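Local atomic coordinates of putative diacylglycerol kinase (Bacillus anthracis, PDB entry 4WRR), a protein that probably phosphorylates diacylglycerol to phosphatidic acid with ATP, acting as a bacterial lipid kinase. Residues D219-I224 and K256-H261; K53-F58 and N79-L84; P31-A36 and L117-H122. All coordinates share one frame; numbering follows the deposited sequence.

Contact 1 of 3, residues D219-I224 and K256-H261; sequences DGTLDI and KAKSIH. With MG (magnesium ion), chain E.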
loop_
_atom_site.group_PDB
_atom_site.type_symbol
_atom_site.label_atom_id
_atom_site.label_comp_id
_atom_site.label_asym_id
_atom_site.label_seq_id
_atom_site.Cartn_x
_atom_site.Cartn_y
_atom_site.Cartn_z
ATOM N N ASP A 219 27.544 -11.202 20.987
ATOM C CA ASP A 219 28.996 -11.113 21.145
ATOM C C ASP A 219 29.772 -11.476 19.876
ATOM O O ASP A 219 30.984 -11.547 19.921
ATOM C CB ASP A 219 29.487 -11.939 22.330
ATOM C CG ASP A 219 29.331 -13.425 22.115
ATOM O OD1 ASP A 219 28.669 -13.844 21.121
ATOM O OD2 ASP A 219 29.807 -14.185 22.982
ATOM N N GLY A 220 29.078 -11.713 18.764
ATOM C CA GLY A 220 29.720 -11.921 17.472
ATOM C C GLY A 220 30.332 -13.298 17.262
ATOM O O GLY A 220 30.976 -13.494 16.264
ATOM N N THR A 221 30.143 -14.244 18.194
ATOM C CA THR A 221 30.540 -15.634 18.001
ATOM C C THR A 221 29.450 -16.594 18.445
ATOM O O THR A 221 28.565 -16.227 19.224
ATOM C CB THR A 221 31.805 -16.040 18.814
ATOM O OG1 THR A 221 31.590 -15.829 20.233
ATOM C CG2 THR A 221 32.964 -15.266 18.405
ATOM N N LEU A 222 29.510 -17.811 17.931
ATOM C CA LEU A 222 28.608 -18.866 18.306
ATOM C C LEU A 222 29.311 -19.829 19.234
ATOM O O LEU A 222 30.523 -19.830 19.303
ATOM C CB LEU A 222 28.166 -19.615 17.074
ATOM C CG LEU A 222 27.171 -18.853 16.208
ATOM C CD1 LEU A 222 27.064 -19.546 14.873
ATOM C CD2 LEU A 222 25.799 -18.786 16.877
ATOM N N ASP A 223 28.534 -20.626 19.955
ATOM C CA ASP A 223 29.054 -21.542 20.961
ATOM C C ASP A 223 28.777 -22.963 20.546
ATOM O O ASP A 223 27.630 -23.321 20.337
ATOM C CB ASP A 223 28.403 -21.276 22.322
ATOM C CG ASP A 223 29.011 -20.105 23.042
ATOM O OD1 ASP A 223 28.732 -18.947 22.655
ATOM O OD2 ASP A 223 29.813 -20.334 23.995
ATOM N N ILE A 224 29.841 -23.749 20.360
ATOM C CA ILE A 224 29.739 -25.157 20.042
ATOM C C ILE A 224 29.819 -25.949 21.361
ATOM O O ILE A 224 30.695 -25.699 22.155
ATOM C CB ILE A 224 30.899 -25.604 19.142
ATOM C CG1 ILE A 224 30.938 -24.779 17.836
ATOM C CG2 ILE A 224 30.763 -27.083 18.812
ATOM C CD1 ILE A 224 32.200 -24.971 17.044
ATOM N N LYS A 256 34.046 -21.404 21.455
ATOM C CA LYS A 256 33.442 -20.312 20.689
ATOM C C LYS A 256 34.081 -20.212 19.284
ATOM O O LYS A 256 35.290 -20.306 19.158
ATOM C CB LYS A 256 33.593 -18.997 21.460
ATOM C CG LYS A 256 32.610 -18.880 22.641
ATOM C CD LYS A 256 32.791 -17.537 23.353
ATOM C CE LYS A 256 31.572 -17.063 24.158
ATOM N NZ LYS A 256 30.864 -18.139 24.916
ATOM N N ALA A 257 33.255 -20.033 18.258
ATOM C CA ALA A 257 33.726 -19.874 16.889
ATOM C C ALA A 257 32.697 -19.140 15.993
ATOM O O ALA A 257 31.512 -19.172 16.267
ATOM C CB ALA A 257 34.020 -21.242 16.319
ATOM N N LYS A 258 33.169 -18.535 14.905
ATOM C CA LYS A 258 32.323 -17.778 13.967
ATOM C C LYS A 258 31.869 -18.535 12.713
ATOM O O LYS A 258 30.783 -18.275 12.206
ATOM C CB LYS A 258 33.059 -16.529 13.507
ATOM C CG LYS A 258 33.714 -15.765 14.640
ATOM C CD LYS A 258 34.073 -14.340 14.254
ATOM C CE LYS A 258 34.780 -13.650 15.410
ATOM N NZ LYS A 258 34.803 -12.178 15.222
ATOM N N SER A 259 32.715 -19.427 12.195
ATOM C CA SER A 259 32.435 -20.167 10.955
ATOM C C SER A 259 32.587 -21.630 11.252
ATOM O O SER A 259 33.668 -22.069 11.636
ATOM C CB SER A 259 33.448 -19.794 9.850
ATOM O OG SER A 259 32.837 -19.053 8.795
ATOM N N ILE A 260 31.520 -22.382 11.053
ATOM C CA ILE A 260 31.478 -23.732 11.537
ATOM C C ILE A 260 30.937 -24.686 10.498
ATOM O O ILE A 260 29.930 -24.404 9.850
ATOM C CB ILE A 260 30.579 -23.817 12.797
ATOM C CG1 ILE A 260 31.104 -22.891 13.908
ATOM C CG2 ILE A 260 30.491 -25.243 13.331
ATOM C CD1 ILE A 260 30.104 -22.650 15.040
ATOM N N HIS A 261 31.562 -25.854 10.396
ATOM C CA HIS A 261 31.049 -26.913 9.539
ATOM C C HIS A 261 30.933 -28.214 10.324
ATOM O O HIS A 261 31.882 -28.631 11.010
ATOM C CB HIS A 261 31.960 -27.107 8.320
ATOM C CG HIS A 261 31.329 -27.905 7.219
ATOM N ND1 HIS A 261 31.660 -29.220 6.966
ATOM C CD2 HIS A 261 30.369 -27.579 6.319
ATOM C CE1 HIS A 261 30.939 -29.664 5.948
ATOM N NE2 HIS A 261 30.141 -28.690 5.544
HETATM MG MG MG E . 27.110 -15.591 20.811
HETATM O O HOH W 1 28.255 -16.279 22.850
HETATM O O HOH W 2 26.733 -17.772 20.845
HETATM O O HOH W 3 26.174 -14.468 19.110
#

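Contact 2 of 3, residues K53-F58 and N79-L84; sequences KYCQEF and NGLAPL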
loop_
_atom_site.group_PDB
_atom_site.type_symbol
_atom_site.label_atom_id
_atom_site.label_comp_id
_atom_site.label_asym_id
_atom_site.label_seq_id
_atom_site.Cartn_x
_atom_site.Cartn_y
_atom_site.Cartn_z
ATOM N N LYS A 53 4.909 -14.700 5.889
ATOM C CA LYS A 53 4.397 -13.892 4.807
ATOM C C LYS A 53 4.147 -12.447 5.217
ATOM O O LYS A 53 4.523 -11.541 4.510
ATOM C CB LYS A 53 3.110 -14.480 4.283
ATOM C CG LYS A 53 3.362 -15.777 3.562
ATOM C CD LYS A 53 2.070 -16.443 3.166
ATOM C CE LYS A 53 2.406 -17.665 2.344
ATOM N NZ LYS A 53 1.158 -18.436 2.085
ATOM N N TYR A 54 3.546 -12.237 6.397
ATOM C CA TYR A 54 3.303 -10.869 6.880
ATOM C C TYR A 54 4.618 -10.105 7.053
ATOM O O TYR A 54 4.760 -8.967 6.573
ATOM C CB TYR A 54 2.522 -10.851 8.189
ATOM C CG TYR A 54 1.147 -11.515 8.175
ATOM C CD1 TYR A 54 0.458 -11.740 6.998
ATOM C CD2 TYR A 54 0.533 -11.875 9.368
ATOM C CE1 TYR A 54 -0.832 -12.315 6.996
ATOM C CE2 TYR A 54 -0.728 -12.457 9.387
ATOM C CZ TYR A 54 -1.412 -12.694 8.202
ATOM O OH TYR A 54 -2.656 -13.303 8.250
ATOM N N CYS A 55 5.603 -10.735 7.687
ATOM C CA CYS A 55 6.921 -10.107 7.788
ATOM C C CYS A 55 7.462 -9.712 6.420
ATOM O O CYS A 55 7.945 -8.599 6.268
ATOM C CB CYS A 55 7.916 -11.013 8.520
ATOM S SG CYS A 55 7.535 -11.159 10.292
ATOM N N GLN A 56 7.365 -10.601 5.427
ATOM C CA GLN A 56 7.965 -10.328 4.106
ATOM C C GLN A 56 7.199 -9.259 3.374
ATOM O O GLN A 56 7.791 -8.422 2.734
ATOM C CB GLN A 56 8.110 -11.600 3.268
ATOM C CG GLN A 56 9.084 -12.547 3.963
ATOM C CD GLN A 56 9.345 -13.869 3.287
ATOM O OE1 GLN A 56 8.541 -14.387 2.529
ATOM N NE2 GLN A 56 10.469 -14.439 3.606
ATOM N N GLU A 57 5.878 -9.246 3.508
ATOM C CA GLU A 57 5.091 -8.156 2.920
ATOM C C GLU A 57 5.324 -6.798 3.582
ATOM O O GLU A 57 5.436 -5.803 2.903
ATOM C CB GLU A 57 3.601 -8.497 2.932
ATOM C CG GLU A 57 2.777 -7.340 2.367
ATOM C CD GLU A 57 1.280 -7.618 2.255
ATOM O OE1 GLU A 57 0.865 -8.797 2.338
ATOM O OE2 GLU A 57 0.537 -6.629 2.046
ATOM N N PHE A 58 5.399 -6.748 4.910
ATOM C CA PHE A 58 5.455 -5.464 5.631
ATOM C C PHE A 58 6.846 -4.958 5.954
ATOM O O PHE A 58 6.981 -3.847 6.442
ATOM C CB PHE A 58 4.591 -5.532 6.889
ATOM C CG PHE A 58 3.135 -5.465 6.600
ATOM C CD1 PHE A 58 2.452 -6.575 6.165
ATOM C CD2 PHE A 58 2.465 -4.250 6.640
ATOM C CE1 PHE A 58 1.092 -6.499 5.860
ATOM C CE2 PHE A 58 1.114 -4.139 6.289
ATOM C CZ PHE A 58 0.426 -5.274 5.900
ATOM N N ASN A 79 12.579 -16.380 10.132
ATOM C CA ASN A 79 12.702 -16.780 8.750
ATOM C C ASN A 79 12.128 -15.805 7.735
ATOM O O ASN A 79 12.611 -15.736 6.621
ATOM C CB ASN A 79 12.026 -18.100 8.518
ATOM C CG ASN A 79 12.848 -19.243 9.000
ATOM O OD1 ASN A 79 14.076 -19.207 8.922
ATOM N ND2 ASN A 79 12.184 -20.258 9.536
ATOM N N GLY A 80 11.144 -15.022 8.154
ATOM C CA GLY A 80 10.599 -14.028 7.299
ATOM C C GLY A 80 11.556 -12.889 7.075
ATOM O O GLY A 80 11.777 -12.501 5.936
ATOM N N LEU A 81 12.135 -12.370 8.157
ATOM C CA LEU A 81 12.899 -11.147 8.077
ATOM C C LEU A 81 14.355 -11.359 7.752
ATOM O O LEU A 81 14.937 -10.550 7.076
ATOM C CB LEU A 81 12.848 -10.370 9.360
ATOM C CG LEU A 81 11.514 -9.747 9.693
ATOM C CD1 LEU A 81 11.648 -8.984 10.989
ATOM C CD2 LEU A 81 11.041 -8.814 8.582
ATOM N N ALA A 82 14.936 -12.441 8.228
ATOM C CA ALA A 82 16.373 -12.607 8.140
ATOM C C ALA A 82 16.921 -12.594 6.697
ATOM O O ALA A 82 18.021 -12.085 6.479
ATOM C CB ALA A 82 16.804 -13.859 8.859
ATOM N N PRO A 83 16.184 -13.147 5.723
ATOM C CA PRO A 83 16.779 -13.149 4.361
ATOM C C PRO A 83 16.670 -11.854 3.582
ATOM O O PRO A 83 17.189 -11.797 2.497
ATOM C CB PRO A 83 16.014 -14.244 3.612
ATOM C CG PRO A 83 14.967 -14.744 4.522
ATOM C CD PRO A 83 15.041 -14.052 5.850
ATOM N N LEU A 84 16.033 -10.829 4.140
ATOM C CA LEU A 84 15.710 -9.649 3.422
ATOM C C LEU A 84 16.762 -8.593 3.590
ATOM O O LEU A 84 17.424 -8.518 4.631
ATOM C CB LEU A 84 14.393 -9.061 3.962
ATOM C CG LEU A 84 13.204 -9.985 4.037
ATOM C CD1 LEU A 84 12.002 -9.220 4.628
ATOM C CD2 LEU A 84 12.809 -10.533 2.692
#

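Contact 3 of 3, residues P31-A36 and L117-H122; sequences PPLAAA and LITKEH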
loop_
_atom_site.group_PDB
_atom_site.type_symbol
_atom_site.label_atom_id
_atom_site.label_comp_id
_atom_site.label_asym_id
_atom_site.label_seq_id
_atom_site.Cartn_x
_atom_site.Cartn_y
_atom_site.Cartn_z
ATOM N N PRO A 31 -4.204 -2.240 24.065
ATOM C CA PRO A 31 -4.326 -0.857 24.543
ATOM C C PRO A 31 -3.052 -0.101 24.853
ATOM O O PRO A 31 -2.935 1.038 24.456
ATOM C CB PRO A 31 -5.192 -1.002 25.798
ATOM C CG PRO A 31 -6.060 -2.156 25.477
ATOM C CD PRO A 31 -5.184 -3.119 24.736
ATOM N N PRO A 32 -2.090 -0.703 25.558
ATOM C CA PRO A 32 -0.798 0.011 25.698
ATOM C C PRO A 32 -0.114 0.363 24.361
ATOM O O PRO A 32 0.464 1.433 24.224
ATOM C CB PRO A 32 0.106 -0.980 26.484
ATOM C CG PRO A 32 -0.817 -2.002 27.058
ATOM C CD PRO A 32 -2.017 -2.065 26.106
ATOM N N LEU A 33 -0.156 -0.552 23.414
ATOM C CA LEU A 33 0.487 -0.334 22.133
ATOM C C LEU A 33 -0.256 0.730 21.354
ATOM O O LEU A 33 0.369 1.655 20.785
ATOM C CB LEU A 33 0.519 -1.637 21.362
ATOM C CG LEU A 33 1.357 -2.756 21.992
ATOM C CD1 LEU A 33 1.231 -4.034 21.170
ATOM C CD2 LEU A 33 2.819 -2.346 22.117
ATOM N N ALA A 34 -1.578 0.604 21.295
ATOM C CA ALA A 34 -2.400 1.584 20.568
ATOM C C ALA A 34 -2.332 2.974 21.170
ATOM O O ALA A 34 -2.437 3.946 20.436
ATOM C CB ALA A 34 -3.835 1.137 20.475
ATOM N N ALA A 35 -2.126 3.084 22.487
ATOM C CA ALA A 35 -2.000 4.408 23.109
ATOM C C ALA A 35 -0.677 5.039 22.727
ATOM O O ALA A 35 -0.594 6.238 22.496
ATOM C CB ALA A 35 -2.133 4.333 24.624
ATOM N N ALA A 36 0.364 4.227 22.665
ATOM C CA ALA A 36 1.716 4.716 22.418
ATOM C C ALA A 36 2.063 4.916 20.945
ATOM O O ALA A 36 2.891 5.755 20.638
ATOM C CB ALA A 36 2.742 3.767 23.051
ATOM N N LEU A 117 6.612 -2.733 27.851
ATOM C CA LEU A 117 8.048 -2.655 27.650
ATOM C C LEU A 117 8.326 -2.130 26.254
ATOM O O LEU A 117 9.201 -1.296 26.050
ATOM C CB LEU A 117 8.685 -4.036 27.816
ATOM C CG LEU A 117 10.175 -4.103 27.465
ATOM C CD1 LEU A 117 11.005 -3.247 28.413
ATOM C CD2 LEU A 117 10.679 -5.532 27.520
ATOM N N ILE A 118 7.524 -2.585 25.279
ATOM C CA ILE A 118 7.751 -2.176 23.902
ATOM C C ILE A 118 7.592 -0.667 23.768
ATOM O O ILE A 118 8.281 -0.046 22.964
ATOM C CB ILE A 118 6.811 -2.925 22.958
ATOM C CG1 ILE A 118 7.172 -4.406 22.957
ATOM C CG2 ILE A 118 6.927 -2.371 21.547
ATOM C CD1 ILE A 118 6.106 -5.293 22.355
ATOM N N THR A 119 6.701 -0.084 24.561
ATOM C CA THR A 119 6.466 1.336 24.479
ATOM C C THR A 119 7.656 2.131 24.947
ATOM O O THR A 119 7.732 3.336 24.706
ATOM C CB THR A 119 5.161 1.799 25.228
ATOM O OG1 THR A 119 5.318 1.673 26.643
ATOM C CG2 THR A 119 3.970 0.957 24.807
ATOM N N LYS A 120 8.564 1.505 25.695
ATOM C CA LYS A 120 9.769 2.188 26.143
ATOM C C LYS A 120 10.771 2.315 25.027
ATOM O O LYS A 120 11.698 3.108 25.127
ATOM C CB LYS A 120 10.402 1.429 27.321
ATOM C CG LYS A 120 9.500 1.269 28.532
ATOM C CD LYS A 120 8.915 2.624 28.945
ATOM C CE LYS A 120 8.324 2.600 30.350
ATOM N NZ LYS A 120 7.049 3.375 30.395
ATOM N N GLU A 121 10.663 1.483 24.008
ATOM C CA GLU A 121 11.484 1.614 22.811
ATOM C C GLU A 121 13.002 1.389 23.037
ATOM O O GLU A 121 13.827 1.976 22.362
ATOM C CB GLU A 121 11.243 2.971 22.126
ATOM C CG GLU A 121 9.772 3.229 21.743
ATOM C CD GLU A 121 9.570 4.392 20.782
ATOM O OE1 GLU A 121 10.571 5.021 20.353
ATOM O OE2 GLU A 121 8.401 4.680 20.429
ATOM N N HIS A 122 13.366 0.479 23.931
ATOM C CA HIS A 122 14.768 0.120 24.114
ATOM C C HIS A 122 15.166 -0.960 23.159
ATOM O O HIS A 122 14.541 -2.006 23.115
ATOM C CB HIS A 122 15.003 -0.379 25.519
ATOM C CG HIS A 122 14.635 0.616 26.558
ATOM N ND1 HIS A 122 15.219 1.869 26.639
ATOM C CD2 HIS A 122 13.766 0.532 27.591
ATOM C CE1 HIS A 122 14.682 2.534 27.648
ATOM N NE2 HIS A 122 13.828 1.730 28.263
#

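Contact 1 of 3, residues D219-I224 and K256-H261
The carboxylate of D223 has K256 CG over one face, 3.4 Å from D223 OD2, and the K256 ammonium at its edge. K256 NZ meets D223 OD2 at 2.6 Å, on the syn lone pair, as a salt bridge. The two side chains run alongside each other, and the lysine bends only at its last torsion (chi4 40°) to turn NZ onto the oxygen. D223 OD2 also bonds H254, and K256 NZ the carbonyl of N214.

The D219 carboxylate crosses K256 at about a right angle, with OD2 3.6 Å from K256 CE. D219 OD1 binds magnesium at 2.4 Å. K216 O, T221 O and three waters complete this magnesium site of the YegS-like C-terminal domain, probably structural as in related DgkB. D223 stays in the second shell: its OD1 accepts bonds from two of these waters, and one also donates to D219 OD2. D223 thus joins the metal waters on one oxygen to K256 on the other.

L222 and A257 form an antiparallel hydrogen-bonded pair, with L222 N to A257 O and A257 N to L222 O both 2.9 Å. On the side of the sheet where L222 and A257 point, I224 and I260 meet tip to tip, CG1 to CD1 at 3.6 Å. Strand 222-228 lies between 252-257 and 196-200. After A257 the chain turns into the six-stranded sheet as 260-264, between 179-185 and 282-294.

Contact 2 of 3, residues K53-F58 and N79-L84
C55 and G80 mark a close helix-helix approach in the alpha/beta fold of the catalytic domain. Helix 50-58 leads into strand 64-69 of the parallel sheet, and helix 71-81 leads out of it toward strand 89-94. The second helix starts in a GGDGT sequence, which in this kinase family is associated with nucleotide binding; the contact is at its far end.

The CA atoms of C55 and G80 are 5.4 Å apart. G80 has no side chain, and C55 CB fits over its backbone, 4.2 Å from G80 CA. Next to it, C55 CB packs on L81 CD2 at 3.8 Å. A type I turn from L81 to L84 then brings the chain back. It puts L84 CD1 beside the first helix, 4.2 Å from Q56 CA.

Outside the pair, C55 also touches I12 of strand 9-13, and L81 reaches F291 of strand 282-294. L84 packs on L84 of the second subunit, so the contact adjoins an interface.

Q56 spans both settings. Its extended chain sends OE1 to the backbone N of E85 of the second subunit. Its NE2 makes a weak hydrogen bond of 3.3 Å to G80 O, with an angle of 157° at the hydrogen.

Contact 3 of 3, residues P31-A36 and L117-H122
The methyl of T119 fits against A36 and the backbone of P32. T119 CG2 is 3.5 Å from A36 CB, the closest approach here. The same methyl lies 3.6 Å from P32 O. P32 O takes the helical bond from A36 N, at 3.2 Å; the methyl adds van der Waals contact. No hydrogen bond joins the two segments. The second apolar pair is L33 and I118: L33 CD2 rests on I118 CB at 4.1 Å, the side chains meeting at a slant, and I118 CG2 is equally near.

The next shell sets these groups. T119 OG1 turns back to the carbonyl of K116, in helix 111-118. With chi1 at 69°, this leaves CG2 as the part that faces helix 22-36. A type I turn runs from I118 to E121, and E121, with positive phi (65°), is the first residue to depart from helical backbone angles. The E121 carboxylate is bonded by T4 through OE2 and by the backbone N of K5 through OE1, which ties the turn to the start of the chain.

P32 also packs on H23 of the third subunit, and A34 and A35 pack on its L26. Deeper in, L33 covers L40 of strand 39-44 and I66 of strand 64-69. I118 reaches L64 and I66 of that second strand, then A91 and I93 of strand 89-94. The ends of helices 22-36 and 111-118 thus meet over the parallel sheet.

Overall arrangement
Contacts 2 and 3 belong to the catalytic-domain region, and contact 1 to the beta-sandwich-like region. None touches another. Contact 2 is nested in the loop that contact 3 closes; their centres are about 22 Å apart and their nearest atoms about 13 Å. Contact 1 comes later in the chain, its centre about 25 Å from that of contact 2 and about 34 Å from that of contact 3. Strand 282-294 connects the regions: L222 and L81 both touch it. The magnesium ion belongs to contact 1. Each of the others borders a different subunit: contact 2 the second, contact 3 the third. H261 in contact 1 also meets H261 of the second subunit.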